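Local atomic coordinates of prenylcyclase (Actinoplanes teichomyceticus, PDB entry 6IJ1), a protein that probably cyclises or transfers an isoprenoid (prenyl) substrate. Residues 252-257 / 334-339; 248-253 / 273-278; 218-223 / 258-263. All blocks are in the same frame, centred on the assembly; numbering follows the deposited sequence.

Interaction 1. Residues 252-257 / 334-339; sequences ALRAVA and LQALRT
R254 lays its side chain across A336 and Q335, where helices 246-256 and 327-341 run side by side in what looks like the inner ring of an α/α barrel, as in class II terpenoid cyclases and protein prenyltransferases. The segments point roughly the same way, 35° apart, with axes 9.1 Å apart at closest.

The guanidinium packs on a methylene: Q335 CG sits over the centre of one face of the R254 group, 3.4 Å from CZ, and the two side chains cross at about a right angle. A bend at chi3 (63°) turns the guanidinium onto Q335. Both polar ends are engaged beyond the contact: R254 NH2 forms a salt bridge with E207, and Q335 NE2 a hydrogen bond with Q54 OE1.

The rest is van der Waals packing. Small A336 gives the arginine stem room to approach, R254 CD lying 3.8 Å from A336 CB. The branched end of L253 spreads over the same residue, its CD2 methyl against the backbone carbonyl, 3.6 Å from A336 O. T339 keeps OG1 beside its own backbone and turns its methyl to the partner, so that A257 CB and T339 CG2 press together at a tight 3.5 Å.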
loop_
_atom_site.group_PDB
_atom_site.type_symbol
_atom_site.label_atom_id
_atom_site.label_comp_id
_atom_site.label_asym_id
_atom_site.label_seq_id
_atom_site.Cartn_x
_atom_site.Cartn_y
_atom_site.Cartn_z
ATOM N N ALA A 252 3.237 -1.743 -11.594
ATOM C CA ALA A 252 4.120 -1.236 -12.648
ATOM C C ALA A 252 3.344 -0.347 -13.603
ATOM O O ALA A 252 3.864 0.708 -14.009
ATOM C CB ALA A 252 4.758 -2.418 -13.413
ATOM N N LEU A 253 2.117 -0.747 -14.001
ATOM C CA LEU A 253 1.277 0.110 -14.845
ATOM C C LEU A 253 1.162 1.506 -14.235
ATOM O O LEU A 253 1.344 2.532 -14.925
ATOM C CB LEU A 253 -0.098 -0.576 -14.997
ATOM C CG LEU A 253 -1.108 0.026 -15.958
ATOM C CD1 LEU A 253 -2.228 -1.002 -16.191
ATOM C CD2 LEU A 253 -1.738 1.338 -15.402
ATOM N N ARG A 254 0.864 1.553 -12.936
ATOM C CA ARG A 254 0.634 2.839 -12.267
ATOM C C ARG A 254 1.895 3.675 -12.220
ATOM O O ARG A 254 1.789 4.907 -12.409
ATOM C CB ARG A 254 0.137 2.540 -10.859
ATOM C CG ARG A 254 -1.311 2.141 -10.859
ATOM C CD ARG A 254 -1.768 1.468 -9.555
ATOM N NE ARG A 254 -1.640 2.433 -8.450
ATOM C CZ ARG A 254 -1.911 2.114 -7.196
ATOM N NH1 ARG A 254 -2.321 0.869 -6.901
ATOM N NH2 ARG A 254 -1.745 3.038 -6.259
ATOM N N ALA A 255 3.075 3.055 -12.109
ATOM C CA ALA A 255 4.330 3.810 -12.122
ATOM C C ALA A 255 4.605 4.363 -13.529
ATOM O O ALA A 255 5.067 5.521 -13.685
ATOM C CB ALA A 255 5.472 2.937 -11.605
ATOM N N VAL A 256 4.304 3.577 -14.564
ATOM C CA VAL A 256 4.519 4.086 -15.924
ATOM C C VAL A 256 3.670 5.314 -16.150
ATOM O O VAL A 256 4.098 6.269 -16.830
ATOM C CB VAL A 256 4.176 2.983 -16.935
ATOM C CG1 VAL A 256 4.285 3.587 -18.373
ATOM C CG2 VAL A 256 5.154 1.881 -16.854
ATOM N N ALA A 257 2.437 5.300 -15.647
ATOM C CA ALA A 257 1.477 6.366 -15.880
ATOM C C ALA A 257 1.918 7.687 -15.251
ATOM O O ALA A 257 1.309 8.724 -15.593
ATOM C CB ALA A 257 0.098 5.947 -15.370
ATOM N N LEU A 334 -7.813 -2.765 -9.421
ATOM C CA LEU A 334 -8.830 -1.795 -9.862
ATOM C C LEU A 334 -8.246 -0.392 -9.928
ATOM O O LEU A 334 -8.582 0.368 -10.855
ATOM C CB LEU A 334 -10.038 -1.818 -8.927
ATOM C CG LEU A 334 -10.814 -3.133 -8.976
ATOM C CD1 LEU A 334 -11.941 -3.121 -7.934
ATOM C CD2 LEU A 334 -11.443 -3.366 -10.384
ATOM N N GLN A 335 -7.383 -0.028 -8.970
ATOM C CA GLN A 335 -6.767 1.310 -9.048
ATOM C C GLN A 335 -5.971 1.449 -10.338
ATOM O O GLN A 335 -6.040 2.495 -11.029
ATOM C CB GLN A 335 -5.904 1.521 -7.787
ATOM C CG GLN A 335 -5.195 2.907 -7.722
ATOM C CD GLN A 335 -6.130 3.966 -7.283
ATOM O OE1 GLN A 335 -6.693 3.888 -6.194
ATOM N NE2 GLN A 335 -6.344 4.956 -8.117
ATOM N N ALA A 336 -5.240 0.409 -10.731
ATOM C CA ALA A 336 -4.485 0.474 -11.981
ATOM C C ALA A 336 -5.408 0.556 -13.183
ATOM O O ALA A 336 -5.088 1.255 -14.149
ATOM C CB ALA A 336 -3.594 -0.778 -12.081
ATOM N N LEU A 337 -6.493 -0.208 -13.180
ATOM C CA LEU A 337 -7.381 -0.184 -14.368
ATOM C C LEU A 337 -8.002 1.206 -14.521
ATOM O O LEU A 337 -8.133 1.662 -15.650
ATOM C CB LEU A 337 -8.421 -1.297 -14.253
ATOM C CG LEU A 337 -7.856 -2.697 -14.476
ATOM C CD1 LEU A 337 -8.935 -3.749 -14.315
ATOM C CD2 LEU A 337 -7.199 -2.808 -15.841
ATOM N N ARG A 338 -8.336 1.849 -13.410
ATOM C CA ARG A 338 -8.905 3.215 -13.474
ATOM C C ARG A 338 -7.855 4.149 -14.081
ATOM O O ARG A 338 -8.212 4.959 -14.924
ATOM C CB ARG A 338 -9.348 3.655 -12.080
ATOM C CG ARG A 338 -9.744 5.118 -11.988
ATOM C CD ARG A 338 -11.216 5.292 -12.275
ATOM N NE ARG A 338 -11.640 4.870 -13.596
ATOM C CZ ARG A 338 -12.438 5.583 -14.380
ATOM N NH1 ARG A 338 -12.893 6.748 -13.959
ATOM N NH2 ARG A 338 -12.765 5.135 -15.579
ATOM N N THR A 339 -6.602 4.006 -13.659
ATOM C CA THR A 339 -5.492 4.842 -14.179
ATOM C C THR A 339 -5.318 4.606 -15.683
ATOM O O THR A 339 -5.078 5.567 -16.402
ATOM C CB THR A 339 -4.201 4.512 -13.429
ATOM O OG1 THR A 339 -4.425 4.882 -12.075
ATOM C CG2 THR A 339 -2.996 5.243 -13.971
#

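Interaction 2. Residues 248-253 / 273-278; sequences ATALAL and GWLTRH
T249 meets W274 and L275 where helix 246-256 packs against helix 265-278, the two forming an antiparallel helical hairpin of the kind that pairs an inner with an outer helix in an α/α barrel. The segments run at 151° to one another and their axes stay at least 10.4 Å apart, so side chains rather than backbones fill the interface, and all five residues that touch are buried.

T249 is the first to touch, and its two branches divide the work. With OG1 beside the backbone N (chi1 -61°), the hydroxyl is hydrogen-bonded to S245 O, just before the helix, and to V236 N of a loop. That leaves CG2 to face the partner helix, 4.2 Å from W274 CE3 and 4.2 Å from L275 CG. A threonine suits this spot because it satisfies a buried hydroxyl away from the partner helix and offers a methyl outward. It stands roughly perpendicular to the W274 side chain, while it and the L275 side chain pass one another pointing opposite ways.

One residue on, A250 is small enough for L275 to reach the helix backbone: L275 CD1 comes within 4.0 Å of A250 CA. A250 also leans on V333 and A336 of helix 327-341, so a short side chain fits between two neighbours.

L253, one turn after T249, closes the patch by putting its CD1 4.2 Å from L275 CD1. L275 is thus the residue that meets all three positions of the first helix. Beside it, H278 folds back over W274: its ND1 donates to the backbone O of W274 at 3.0 Å, which leaves that nitrogen 3.2 Å above one face of the indole, offset toward the rim.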
loop_
_atom_site.group_PDB
_atom_site.type_symbol
_atom_site.label_atom_id
_atom_site.label_comp_id
_atom_site.label_asym_id
_atom_site.label_seq_id
_atom_site.Cartn_x
_atom_site.Cartn_y
_atom_site.Cartn_z
ATOM N N ALA A 248 2.008 -6.964 -8.942
ATOM C CA ALA A 248 3.163 -6.232 -9.471
ATOM C C ALA A 248 2.852 -5.626 -10.825
ATOM O O ALA A 248 3.412 -4.559 -11.168
ATOM C CB ALA A 248 4.374 -7.156 -9.565
ATOM N N THR A 249 2.018 -6.305 -11.635
ATOM C CA THR A 249 1.661 -5.774 -12.953
ATOM C C THR A 249 0.862 -4.475 -12.797
ATOM O O THR A 249 1.108 -3.486 -13.504
ATOM C CB THR A 249 0.845 -6.844 -13.714
ATOM O OG1 THR A 249 1.676 -7.969 -13.862
ATOM C CG2 THR A 249 0.487 -6.362 -15.132
ATOM N N ALA A 250 -0.119 -4.471 -11.895
ATOM C CA ALA A 250 -0.918 -3.277 -11.649
ATOM C C ALA A 250 -0.061 -2.123 -11.140
ATOM O O ALA A 250 -0.218 -0.970 -11.596
ATOM C CB ALA A 250 -2.005 -3.607 -10.617
ATOM N N LEU A 251 0.864 -2.425 -10.241
ATOM C CA LEU A 251 1.718 -1.380 -9.696
ATOM C C LEU A 251 2.685 -0.868 -10.747
ATOM O O LEU A 251 2.922 0.351 -10.804
ATOM C CB LEU A 251 2.454 -1.916 -8.458
ATOM C CG LEU A 251 1.503 -2.197 -7.322
ATOM C CD1 LEU A 251 2.142 -3.197 -6.338
ATOM C CD2 LEU A 251 1.068 -0.893 -6.597
ATOM N N ALA A 252 3.237 -1.743 -11.594
ATOM C CA ALA A 252 4.120 -1.236 -12.648
ATOM C C ALA A 252 3.344 -0.347 -13.603
ATOM O O ALA A 252 3.864 0.708 -14.009
ATOM C CB ALA A 252 4.758 -2.418 -13.413
ATOM N N LEU A 253 2.117 -0.747 -14.001
ATOM C CA LEU A 253 1.277 0.110 -14.845
ATOM C C LEU A 253 1.162 1.506 -14.235
ATOM O O LEU A 253 1.344 2.532 -14.925
ATOM C CB LEU A 253 -0.098 -0.576 -14.997
ATOM C CG LEU A 253 -1.108 0.026 -15.958
ATOM C CD1 LEU A 253 -2.228 -1.002 -16.191
ATOM C CD2 LEU A 253 -1.738 1.338 -15.402
ATOM N N GLY A 273 -4.442 -4.952 -20.572
ATOM C CA GLY A 273 -4.984 -6.123 -21.282
ATOM C C GLY A 273 -4.666 -7.404 -20.536
ATOM O O GLY A 273 -5.541 -8.255 -20.434
ATOM N N TRP A 274 -3.429 -7.541 -20.065
ATOM C CA TRP A 274 -3.079 -8.730 -19.275
ATOM C C TRP A 274 -3.970 -8.831 -18.037
ATOM O O TRP A 274 -4.551 -9.894 -17.737
ATOM C CB TRP A 274 -1.589 -8.742 -18.892
ATOM C CG TRP A 274 -1.144 -10.052 -18.255
ATOM C CD1 TRP A 274 -0.590 -11.113 -18.903
ATOM C CD2 TRP A 274 -1.293 -10.437 -16.872
ATOM N NE1 TRP A 274 -0.338 -12.139 -17.986
ATOM C CE2 TRP A 274 -0.788 -11.731 -16.752
ATOM C CE3 TRP A 274 -1.816 -9.798 -15.732
ATOM C CZ2 TRP A 274 -0.773 -12.415 -15.526
ATOM C CZ3 TRP A 274 -1.762 -10.473 -14.499
ATOM C CH2 TRP A 274 -1.281 -11.767 -14.422
ATOM N N LEU A 275 -4.126 -7.725 -17.286
ATOM C CA LEU A 275 -5.019 -7.752 -16.128
ATOM C C LEU A 275 -6.439 -8.117 -16.515
ATOM O O LEU A 275 -7.076 -8.921 -15.816
ATOM C CB LEU A 275 -4.990 -6.384 -15.379
ATOM C CG LEU A 275 -3.644 -6.132 -14.735
ATOM C CD1 LEU A 275 -3.475 -4.615 -14.392
ATOM C CD2 LEU A 275 -3.434 -6.989 -13.504
ATOM N N THR A 276 -6.960 -7.541 -17.626
ATOM C CA THR A 276 -8.315 -7.895 -18.024
ATOM C C THR A 276 -8.454 -9.377 -18.372
ATOM O O THR A 276 -9.427 -10.038 -17.941
ATOM C CB THR A 276 -8.702 -6.991 -19.199
ATOM O OG1 THR A 276 -8.680 -5.621 -18.709
ATOM C CG2 THR A 276 -10.085 -7.280 -19.582
ATOM N N ARG A 277 -7.458 -9.941 -19.052
ATOM C CA ARG A 277 -7.524 -11.329 -19.488
ATOM C C ARG A 277 -7.392 -12.266 -18.301
ATOM O O ARG A 277 -7.859 -13.416 -18.369
ATOM C CB ARG A 277 -6.411 -11.657 -20.478
ATOM C CG ARG A 277 -6.623 -11.055 -21.845
ATOM C CD ARG A 277 -5.604 -11.642 -22.875
ATOM N NE ARG A 277 -4.202 -11.652 -22.463
ATOM C CZ ARG A 277 -3.385 -10.592 -22.585
ATOM N NH1 ARG A 277 -3.816 -9.484 -23.131
ATOM N NH2 ARG A 277 -2.120 -10.701 -22.220
ATOM N N HIS A 278 -6.758 -11.822 -17.210
ATOM C CA HIS A 278 -6.458 -12.750 -16.114
ATOM C C HIS A 278 -7.379 -12.568 -14.902
ATOM O O HIS A 278 -7.192 -13.227 -13.867
ATOM C CB HIS A 278 -4.963 -12.630 -15.706
ATOM C CG HIS A 278 -4.075 -13.332 -16.678
ATOM N ND1 HIS A 278 -3.673 -12.805 -17.888
ATOM C CD2 HIS A 278 -3.603 -14.602 -16.647
ATOM C CE1 HIS A 278 -2.966 -13.717 -18.541
ATOM N NE2 HIS A 278 -2.890 -14.803 -17.795
#

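Interaction 3. Residues 218-223 / 258-263; sequences ARAAAA and QGEPGF
A223 presses its methyl into the backbone at G259, where a loop in the probable α/α barrel crosses the flank of helix 216-229. This loop, residues 258-263, joins helix 246-256 to helix 265-278 and so makes the bend of a helical hairpin. Small residues let it come close: the CA atoms of A220 and G259 are only 4.8 Å apart.

A223 has the largest share of the buried surface. Its CB stands 3.6 Å from G259 N, and F263 closes in with CE2 3.8 Å from A223 CB and 3.5 Å from A223 O. The phenyl ring reaches back to the helix because its CG is anti to the backbone N (chi1 179°). Since G259 has no side chain, the A223 methyl and the F263 ring can both pack close to its CA.

Q258, at the start of the loop, meets the helix mainly through its backbone; its side chain lies alongside R219 more loosely. That side chain also touches V206 of helix 198-209 and A210 just after it.

R219 supplies the third large share of the surface. It touches chiefly through CB; beyond that its chain bends at chi3, and NE is hydrogen-bonded to T215 OG1. A long, flexible side chain suits this half-exposed place, since its base can pack on the loop while its polar end finds a partner elsewhere.

The second half of the loop is a type II turn from E260 to F263, with P261 and G262 at its corners; the positive phi of G262 (80°) is what a type II turn needs there. F263 N donates to E260 O at 3.0 Å, and E260 OE2 forms a salt bridge with R224. Back on the helix, R219 CB lies 3.6 Å from Q258 O.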
loop_
_atom_site.group_PDB
_atom_site.type_symbol
_atom_site.label_atom_id
_atom_site.label_comp_id
_atom_site.label_asym_id
_atom_site.label_seq_id
_atom_site.Cartn_x
_atom_site.Cartn_y
_atom_site.Cartn_z
ATOM N N ALA A 218 12.503 12.469 -10.884
ATOM C CA ALA A 218 12.359 11.170 -10.189
ATOM C C ALA A 218 11.218 10.365 -10.813
ATOM O O ALA A 218 11.392 9.167 -11.010
ATOM C CB ALA A 218 12.129 11.398 -8.719
ATOM N N ARG A 219 10.096 11.018 -11.102
ATOM C CA ARG A 219 8.930 10.306 -11.683
ATOM C C ARG A 219 9.247 9.801 -13.090
ATOM O O ARG A 219 8.832 8.701 -13.412
ATOM C CB ARG A 219 7.687 11.195 -11.641
ATOM C CG ARG A 219 7.130 11.352 -10.236
ATOM C CD ARG A 219 5.881 12.190 -10.217
ATOM N NE ARG A 219 6.197 13.599 -10.258
ATOM C CZ ARG A 219 5.537 14.474 -10.989
ATOM N NH1 ARG A 219 4.728 14.048 -11.939
ATOM N NH2 ARG A 219 5.669 15.760 -10.749
ATOM N N ALA A 220 9.953 10.594 -13.891
ATOM C CA ALA A 220 10.298 10.160 -15.263
ATOM C C ALA A 220 11.234 8.950 -15.214
ATOM O O ALA A 220 11.082 8.069 -16.051
ATOM C CB ALA A 220 10.923 11.303 -16.021
ATOM N N ALA A 221 12.187 8.944 -14.281
ATOM C CA ALA A 221 13.144 7.823 -14.158
ATOM C C ALA A 221 12.401 6.566 -13.696
ATOM O O ALA A 221 12.672 5.495 -14.226
ATOM C CB ALA A 221 14.249 8.187 -13.203
ATOM N N ALA A 222 11.480 6.721 -12.750
ATOM C CA ALA A 222 10.716 5.564 -12.238
ATOM C C ALA A 222 9.811 5.003 -13.337
ATOM O O ALA A 222 9.655 3.788 -13.402
ATOM C CB ALA A 222 9.914 5.980 -11.035
ATOM N N ALA A 223 9.209 5.872 -14.144
ATOM C CA ALA A 223 8.306 5.383 -15.210
ATOM C C ALA A 223 9.111 4.524 -16.182
ATOM O O ALA A 223 8.598 3.518 -16.647
ATOM C CB ALA A 223 7.649 6.544 -15.911
ATOM N N GLN A 258 2.997 7.703 -14.455
ATOM C CA GLN A 258 3.509 8.981 -13.943
ATOM C C GLN A 258 4.682 9.530 -14.722
ATOM O O GLN A 258 5.293 10.526 -14.297
ATOM C CB GLN A 258 3.837 8.874 -12.445
ATOM C CG GLN A 258 2.573 8.660 -11.561
ATOM C CD GLN A 258 1.413 9.658 -11.664
ATOM O OE1 GLN A 258 1.628 10.820 -11.856
ATOM N NE2 GLN A 258 0.182 9.168 -11.527
ATOM N N GLY A 259 4.965 8.960 -15.894
ATOM C CA GLY A 259 5.831 9.617 -16.861
ATOM C C GLY A 259 5.177 10.822 -17.492
ATOM O O GLY A 259 4.042 11.213 -17.224
ATOM N N GLU A 260 5.967 11.401 -18.404
ATOM C CA GLU A 260 5.528 12.560 -19.162
ATOM C C GLU A 260 4.382 12.203 -20.114
ATOM O O GLU A 260 4.068 11.032 -20.326
ATOM C CB GLU A 260 6.732 13.161 -19.910
ATOM C CG GLU A 260 7.220 12.279 -21.115
ATOM C CD GLU A 260 8.335 11.315 -20.748
ATOM O OE1 GLU A 260 8.467 10.849 -19.580
ATOM O OE2 GLU A 260 9.161 11.016 -21.659
ATOM N N PRO A 261 3.697 13.172 -20.693
ATOM C CA PRO A 261 2.595 12.862 -21.608
ATOM C C PRO A 261 3.001 11.899 -22.714
ATOM O O PRO A 261 4.035 12.062 -23.381
ATOM C CB PRO A 261 2.218 14.234 -22.197
ATOM C CG PRO A 261 2.616 15.189 -21.041
ATOM C CD PRO A 261 3.790 14.625 -20.379
ATOM N N GLY A 262 2.161 10.882 -22.877
ATOM C CA GLY A 262 2.414 9.860 -23.880
ATOM C C GLY A 262 3.415 8.795 -23.507
ATOM O O GLY A 262 3.499 7.756 -24.224
ATOM N N PHE A 263 4.189 8.952 -22.427
ATOM C CA PHE A 263 5.191 7.932 -22.122
ATOM C C PHE A 263 4.531 6.605 -21.739
ATOM O O PHE A 263 3.567 6.576 -20.961
ATOM C CB PHE A 263 6.111 8.366 -20.969
ATOM C CG PHE A 263 7.101 7.336 -20.662
ATOM C CD1 PHE A 263 8.281 7.263 -21.381
ATOM C CD2 PHE A 263 6.803 6.321 -19.742
ATOM C CE1 PHE A 263 9.188 6.266 -21.231
ATOM C CE2 PHE A 263 7.711 5.298 -19.533
ATOM C CZ PHE A 263 8.907 5.220 -20.280
#

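In the fold
Helix 246-256 carries one side of both interaction 1 and interaction 2, whose centres are 8 Å apart; they share A252 and L253, and A336 CB touches A250 O between them. The loop 258-263 of interaction 3 follows that helix, and its other segment lies on the preceding helix 216-229; its centre is 12 Å from interaction 1 and 18 Å from interaction 2. Along the chain the order is 218-223, 248-253, overlapping 252-257, then 258-263, 273-278 and finally 334-339. A223 CB touches A255 O and V256 O, so helix 216-229 also leans on helix 246-256, which is flanked further by helix 265-278 and the C-terminal helix 327-341, tying the chain's end into this side of the probable barrel.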